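Local coordinates for protein nitrite oxidoreductase subunit B (Kuenenia stuttgartiensis, PDB 7B04) that probably relays electrons through a chain of iron-sulfur clusters between the catalytic subunit and a heme b as part of the nitrite oxidoreductase complex of an anammox bacterium, at residues H24-F30 and I266-L272; A237-I242 and P253-R257. All blocks are in the same frame, centred on the assembly; numbering follows the deposited sequence.

Contact 1: residues H24-F30 and I266-L272; sequences HQFAAVF and IRLQGFL. With SF4 (iron/sulfur cluster), chain B.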
loop_
_atom_site.group_PDB
_atom_site.type_symbol
_atom_site.label_atom_id
_atom_site.label_comp_id
_atom_site.label_asym_id
_atom_site.label_seq_id
_atom_site.Cartn_x
_atom_site.Cartn_y
_atom_site.Cartn_z
ATOM N N HIS A 24 0.831 26.558 24.904
ATOM C CA HIS A 24 1.010 25.119 24.905
ATOM C C HIS A 24 1.577 24.731 23.545
ATOM O O HIS A 24 1.439 25.470 22.563
ATOM C CB HIS A 24 -0.289 24.365 25.236
ATOM C CG HIS A 24 -1.473 24.723 24.361
ATOM N ND1 HIS A 24 -1.416 24.744 22.979
ATOM C CD2 HIS A 24 -2.740 25.083 24.688
ATOM C CE1 HIS A 24 -2.590 25.100 22.496
ATOM N NE2 HIS A 24 -3.408 25.311 23.511
ATOM N N GLN A 25 2.262 23.591 23.500
ATOM C CA GLN A 25 3.013 23.193 22.315
ATOM C C GLN A 25 2.302 22.065 21.583
ATOM O O GLN A 25 1.976 21.035 22.183
ATOM C CB GLN A 25 4.430 22.749 22.690
ATOM C CG GLN A 25 5.231 22.197 21.522
ATOM C CD GLN A 25 5.616 23.269 20.519
ATOM O OE1 GLN A 25 5.999 24.377 20.893
ATOM N NE2 GLN A 25 5.517 22.941 19.236
ATOM N N PHE A 26 2.079 22.264 20.284
ATOM C CA PHE A 26 1.568 21.211 19.415
ATOM C C PHE A 26 2.478 19.996 19.491
ATOM O O PHE A 26 3.665 20.076 19.162
ATOM C CB PHE A 26 1.467 21.724 17.973
ATOM C CG PHE A 26 1.129 20.664 16.961
ATOM C CD1 PHE A 26 2.128 19.960 16.305
ATOM C CD2 PHE A 26 -0.186 20.375 16.659
ATOM C CE1 PHE A 26 1.814 18.985 15.374
ATOM C CE2 PHE A 26 -0.499 19.407 15.726
ATOM C CZ PHE A 26 0.497 18.710 15.086
ATOM N N ALA A 27 1.918 18.870 19.921
ATOM C CA ALA A 27 2.713 17.677 20.154
ATOM C C ALA A 27 1.870 16.448 19.852
ATOM O O ALA A 27 0.639 16.509 19.797
ATOM C CB ALA A 27 3.244 17.626 21.591
ATOM N N ALA A 28 2.557 15.326 19.655
ATOM C CA ALA A 28 1.890 14.072 19.345
ATOM C C ALA A 28 2.752 12.917 19.827
ATOM O O ALA A 28 3.969 13.044 19.985
ATOM C CB ALA A 28 1.604 13.942 17.843
ATOM N N VAL A 29 2.100 11.779 20.058
ATOM C CA VAL A 29 2.759 10.559 20.505
ATOM C C VAL A 29 2.531 9.482 19.456
ATOM O O VAL A 29 1.385 9.209 19.083
ATOM C CB VAL A 29 2.230 10.103 21.877
ATOM C CG1 VAL A 29 2.729 8.703 22.202
ATOM C CG2 VAL A 29 2.639 11.093 22.956
ATOM N N PHE A 30 3.615 8.864 18.992
ATOM C CA PHE A 30 3.555 7.809 17.986
ATOM C C PHE A 30 3.948 6.493 18.643
ATOM O O PHE A 30 5.068 6.361 19.150
ATOM C CB PHE A 30 4.488 8.098 16.806
ATOM C CG PHE A 30 4.095 9.292 15.969
ATOM C CD1 PHE A 30 3.050 10.122 16.335
ATOM C CD2 PHE A 30 4.786 9.579 14.803
ATOM C CE1 PHE A 30 2.707 11.210 15.561
ATOM C CE2 PHE A 30 4.446 10.666 14.024
ATOM C CZ PHE A 30 3.404 11.481 14.403
ATOM N N ILE A 266 -1.699 4.404 15.950
ATOM C CA ILE A 266 -0.431 4.593 16.649
ATOM C C ILE A 266 -0.189 6.023 17.129
ATOM O O ILE A 266 0.619 6.221 18.048
ATOM C CB ILE A 266 0.752 4.143 15.764
ATOM C CG1 ILE A 266 1.223 5.286 14.864
ATOM C CG2 ILE A 266 0.365 2.965 14.903
ATOM C CD1 ILE A 266 2.625 5.102 14.337
ATOM N N ARG A 267 -0.856 7.018 16.549
ATOM C CA ARG A 267 -0.547 8.416 16.820
ATOM C C ARG A 267 -1.740 9.105 17.468
ATOM O O ARG A 267 -2.879 8.953 17.014
ATOM C CB ARG A 267 -0.104 9.161 15.561
ATOM C CG ARG A 267 -1.006 9.003 14.401
ATOM C CD ARG A 267 -0.528 9.776 13.188
ATOM N NE ARG A 267 0.828 9.461 12.754
ATOM C CZ ARG A 267 1.387 9.983 11.666
ATOM N NH1 ARG A 267 2.625 9.656 11.324
ATOM N NH2 ARG A 267 0.703 10.839 10.918
ATOM N N LEU A 268 -1.466 9.856 18.531
ATOM C CA LEU A 268 -2.436 10.717 19.195
ATOM C C LEU A 268 -1.872 12.128 19.205
ATOM O O LEU A 268 -0.751 12.346 19.674
ATOM C CB LEU A 268 -2.719 10.238 20.620
ATOM C CG LEU A 268 -3.755 11.035 21.415
ATOM C CD1 LEU A 268 -5.162 10.668 20.976
ATOM C CD2 LEU A 268 -3.575 10.811 22.910
ATOM N N GLN A 269 -2.638 13.080 18.683
ATOM C CA GLN A 269 -2.185 14.457 18.547
ATOM C C GLN A 269 -2.952 15.361 19.501
ATOM O O GLN A 269 -4.178 15.256 19.619
ATOM C CB GLN A 269 -2.371 14.946 17.110
ATOM C CG GLN A 269 -1.689 16.264 16.816
ATOM C CD GLN A 269 -2.671 17.414 16.725
ATOM O OE1 GLN A 269 -3.367 17.573 15.723
ATOM N NE2 GLN A 269 -2.718 18.235 17.768
ATOM N N GLY A 270 -2.222 16.249 20.169
ATOM C CA GLY A 270 -2.798 17.191 21.106
ATOM C C GLY A 270 -1.863 18.348 21.390
ATOM O O GLY A 270 -1.220 18.870 20.474
ATOM N N PHE A 271 -1.782 18.765 22.651
ATOM C CA PHE A 271 -0.861 19.816 23.052
ATOM C C PHE A 271 -0.151 19.418 24.338
ATOM O O PHE A 271 -0.701 18.690 25.169
ATOM C CB PHE A 271 -1.587 21.152 23.247
ATOM C CG PHE A 271 -2.301 21.632 22.020
ATOM C CD1 PHE A 271 -1.600 22.219 20.979
ATOM C CD2 PHE A 271 -3.672 21.490 21.902
ATOM C CE1 PHE A 271 -2.257 22.662 19.846
ATOM C CE2 PHE A 271 -4.335 21.930 20.773
ATOM C CZ PHE A 271 -3.627 22.517 19.744
ATOM N N LEU A 272 1.078 19.906 24.491
ATOM C CA LEU A 272 1.833 19.743 25.731
ATOM C C LEU A 272 1.391 20.819 26.715
ATOM O O LEU A 272 1.796 21.980 26.611
ATOM C CB LEU A 272 3.331 19.816 25.465
ATOM C CG LEU A 272 4.039 18.471 25.296
ATOM C CD1 LEU A 272 5.503 18.673 24.939
ATOM C CD2 LEU A 272 3.900 17.637 26.558
HETATM FE FE1 SF4 B . 0.236 3.654 8.760
HETATM FE FE2 SF4 B . 1.301 6.170 8.930
HETATM FE FE3 SF4 B . 2.317 4.145 10.468
HETATM FE FE4 SF4 B . -0.167 5.162 11.009
HETATM S S1 SF4 B . 1.824 6.266 11.148
HETATM S S2 SF4 B . 0.423 2.961 10.926
HETATM S S3 SF4 B . -0.909 5.620 8.900
HETATM S S4 SF4 B . 2.350 4.285 8.191
#
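The carbonyl oxygen Gly270 O is gripped twice. Ala27 N reaches it at 3.2 Å from across the strand pair, and the side-chain amide Gln269 NE2 reaches it at 3.2 Å from the opposite face of the carbonyl plane. The chain of Gln269 makes this possible by bending at chi2, which turns the amide along its own strand, toward Gly270 O, while its OE1 accepts from the backbone of Thr256. Both polar atoms of the amide are used, which would hold its rotation.

Strands 25-30 and 267-272, far apart in sequence, pair in antiparallel fashion, 267-272 forming the edge of a mixed sheet beside 25-31. Their directions are 136° apart, a marked twist from antiparallel. Gly270 N returns a bond to Ala27 O at 2.9 Å; Val29 and Leu268 exchange a similar pair, and Leu272 N closes the far end on Gln25 O. Small Ala27 and Gly270 form one hydrogen-bonded pair, and Leu272 CG packs on Ala27 CB at 3.9 Å, on the face that helix 279-286 covers.

The other face carries Phe26, Phe30 and Phe271. His24, just before the strand, lies obliquely over Phe271, with ring centroids 4.0 Å apart and planes at 33°; His24 CE1 sits above the centre of the phenyl ring. Beside the cluster, the guanidinium of Arg267 lies flat on Phe30, planes at 20°, in an off-centre cation-pi contact whose Arg267 CZ is 4.3 Å from the Phe30 ring centroid. Arg267 NH1 also comes within 3.5 Å of S1 of the cluster, as does Ile266 CD1, an apolar neighbour. Lying on Phe30 and close to a cluster sulfur, the positive charge of Arg267 would probably favour the reduced cluster and so raise its potential.

Contact 2: residues A237-I242 and P253-R257; sequences ACYPRI and PMETR. With SF4 (iron/sulfur cluster), chain Y.
This is a loop-against-helix contact at the second [4Fe-4S] site of the ferredoxin-like dicluster region, where the cysteine-bearing turn and short helix 239-242 meet the loop that leads into helix 257-260. Cys238 is the N-cap of helix 239-242, and Cys238 SG binds FE4 of the cluster at 2.3 Å. Thr256 and Arg257 approach the same cluster from the loop; the amide Arg257 N donates to Cys238 SG, though the position of that sulfur is less sure.

Arg241 bridges helix and loop. Bent at chi3 (63°), its chain turns the guanidinium against the loop, so that Met254 SD covers one face and Arg257 CA the other. A long, unbranched methionine suits this place because its extended chain can run across a flat cation. Glu90 of nitrite oxidoreductase subunit A forms salt bridges with both Arg241 and Arg257, which probably lets the two guanidinium groups lie close; Arg257 also bonds to Val89 O of that subunit. At the helix end, Met254 N donates to Arg241 O at 3.0 Å. Near the edge of the guanidinium, Arg241 NH2 donates to Glu255 O at 2.8 Å.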
loop_
_atom_site.group_PDB
_atom_site.type_symbol
_atom_site.label_atom_id
_atom_site.label_comp_id
_atom_site.label_asym_id
_atom_site.label_seq_id
_atom_site.Cartn_x
_atom_site.Cartn_y
_atom_site.Cartn_z
ATOM N N ALA A 237 1.416 21.892 9.969
ATOM C CA ALA A 237 0.641 21.248 11.028
ATOM C C ALA A 237 -0.862 21.359 10.791
ATOM O O ALA A 237 -1.646 21.253 11.741
ATOM C CB ALA A 237 0.995 21.813 12.410
ATOM N N CYS A 238 -1.261 21.546 9.532
ATOM C CA CYS A 238 -2.655 21.764 9.143
ATOM C C CYS A 238 -3.342 22.717 10.114
ATOM O O CYS A 238 -4.371 22.404 10.714
ATOM C CB CYS A 238 -3.420 20.449 9.040
ATOM S SG CYS A 238 -2.638 19.206 7.988
ATOM N N TYR A 239 -2.754 23.903 10.263
ATOM C CA TYR A 239 -3.236 24.832 11.277
ATOM C C TYR A 239 -4.689 25.265 11.079
ATOM O O TYR A 239 -5.335 25.581 12.093
ATOM C CB TYR A 239 -2.294 26.044 11.376
ATOM C CG TYR A 239 -2.185 26.912 10.146
ATOM C CD1 TYR A 239 -1.283 26.608 9.135
ATOM C CD2 TYR A 239 -2.960 28.055 10.009
ATOM C CE1 TYR A 239 -1.171 27.407 8.013
ATOM C CE2 TYR A 239 -2.856 28.860 8.891
ATOM C CZ TYR A 239 -1.958 28.532 7.897
ATOM O OH TYR A 239 -1.850 29.329 6.783
ATOM N N PRO A 240 -5.262 25.304 9.868
ATOM C CA PRO A 240 -6.710 25.556 9.786
ATOM C C PRO A 240 -7.543 24.481 10.465
ATOM O O PRO A 240 -8.619 24.787 10.992
ATOM C CB PRO A 240 -6.979 25.611 8.274
ATOM C CG PRO A 240 -5.784 24.981 7.640
ATOM C CD PRO A 240 -4.651 25.357 8.527
ATOM N N ARG A 241 -7.083 23.227 10.473
ATOM C CA ARG A 241 -7.833 22.184 11.167
ATOM C C ARG A 241 -7.723 22.338 12.680
ATOM O O ARG A 241 -8.703 22.126 13.403
ATOM C CB ARG A 241 -7.339 20.803 10.733
ATOM C CG ARG A 241 -7.885 20.344 9.392
ATOM C CD ARG A 241 -7.085 19.176 8.837
ATOM N NE ARG A 241 -7.159 17.998 9.696
ATOM C CZ ARG A 241 -8.017 16.999 9.522
ATOM N NH1 ARG A 241 -8.881 17.032 8.516
ATOM N NH2 ARG A 241 -8.011 15.966 10.352
ATOM N N ILE A 242 -6.537 22.700 13.174
ATOM C CA ILE A 242 -6.358 22.930 14.605
ATOM C C ILE A 242 -7.104 24.178 15.049
ATOM O O ILE A 242 -7.651 24.225 16.157
ATOM C CB ILE A 242 -4.860 23.004 14.947
ATOM C CG1 ILE A 242 -4.219 21.639 14.727
ATOM C CG2 ILE A 242 -4.651 23.451 16.385
ATOM C CD1 ILE A 242 -2.737 21.680 14.805
ATOM N N PRO A 253 -11.106 22.351 17.908
ATOM C CA PRO A 253 -9.803 21.999 17.329
ATOM C C PRO A 253 -9.773 20.539 16.902
ATOM O O PRO A 253 -10.129 19.640 17.667
ATOM C CB PRO A 253 -8.821 22.278 18.473
ATOM C CG PRO A 253 -9.507 23.312 19.299
ATOM C CD PRO A 253 -10.969 22.972 19.237
ATOM N N MET A 254 -9.339 20.312 15.668
ATOM C CA MET A 254 -9.314 18.992 15.058
ATOM C C MET A 254 -7.871 18.543 14.887
ATOM O O MET A 254 -6.993 19.363 14.599
ATOM C CB MET A 254 -10.012 19.028 13.693
ATOM C CG MET A 254 -10.093 17.706 12.950
ATOM S SD MET A 254 -11.094 17.893 11.459
ATOM C CE MET A 254 -11.247 16.195 10.915
ATOM N N GLU A 255 -7.622 17.247 15.072
ATOM C CA GLU A 255 -6.264 16.756 14.903
ATOM C C GLU A 255 -5.841 16.968 13.459
ATOM O O GLU A 255 -6.672 17.000 12.544
ATOM C CB GLU A 255 -6.162 15.275 15.278
ATOM C CG GLU A 255 -6.569 14.954 16.711
ATOM C CD GLU A 255 -6.101 13.580 17.163
ATOM O OE1 GLU A 255 -5.372 12.916 16.398
ATOM O OE2 GLU A 255 -6.466 13.162 18.282
ATOM N N THR A 256 -4.537 17.115 13.253
ATOM C CA THR A 256 -4.066 17.400 11.910
ATOM C C THR A 256 -4.370 16.235 10.984
ATOM O O THR A 256 -4.627 15.102 11.403
ATOM C CB THR A 256 -2.578 17.758 11.884
ATOM O OG1 THR A 256 -2.214 18.186 10.567
ATOM C CG2 THR A 256 -1.746 16.592 12.221
ATOM N N ARG A 257 -4.339 16.551 9.696
ATOM C CA ARG A 257 -4.814 15.628 8.674
ATOM C C ARG A 257 -4.006 14.333 8.640
ATOM O O ARG A 257 -4.561 13.256 8.394
ATOM C CB ARG A 257 -4.774 16.331 7.323
ATOM C CG ARG A 257 -5.409 15.516 6.292
ATOM C CD ARG A 257 -6.203 16.272 5.297
ATOM N NE ARG A 257 -6.417 15.370 4.178
ATOM C CZ ARG A 257 -7.216 14.308 4.237
ATOM N NH1 ARG A 257 -7.328 13.508 3.189
ATOM N NH2 ARG A 257 -7.934 14.050 5.333
HETATM FE FE1 SF4 Y . 0.801 17.377 6.231
HETATM FE FE2 SF4 Y . 2.216 18.416 8.330
HETATM FE FE3 SF4 Y . 0.809 16.089 8.647
HETATM FE FE4 SF4 Y . -0.519 18.466 8.367
HETATM S S1 SF4 Y . 0.862 17.861 10.078
HETATM S S2 SF4 Y . -1.001 16.500 7.319
HETATM S S3 SF4 Y . 0.850 19.556 6.905
HETATM S S4 SF4 Y . 2.597 16.432 7.270
#

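Both contacts are buried, but they differ in their surroundings. Contact 1 lies nearer the centre of the chain, with no other subunit touching it, whereas contact 2 sits farther out and faces subunit A. Along the chain, contact 2 is nested inside the loop that contact 1 closes. They meet directly: besides the amide of Gln269 reaching the loop, Ile242 packs against Phe26 and Phe271, with Ile242 CG2 3.6 Å from Phe271 CZ. Regular backbone pairing holds contact 1 together, supplemented by aromatic packing; contact 2 relies on an arginine, a cysteine ligand and a loop carbonyl. Each borders a different [4Fe-4S] cluster, so the two frame neighbouring sites.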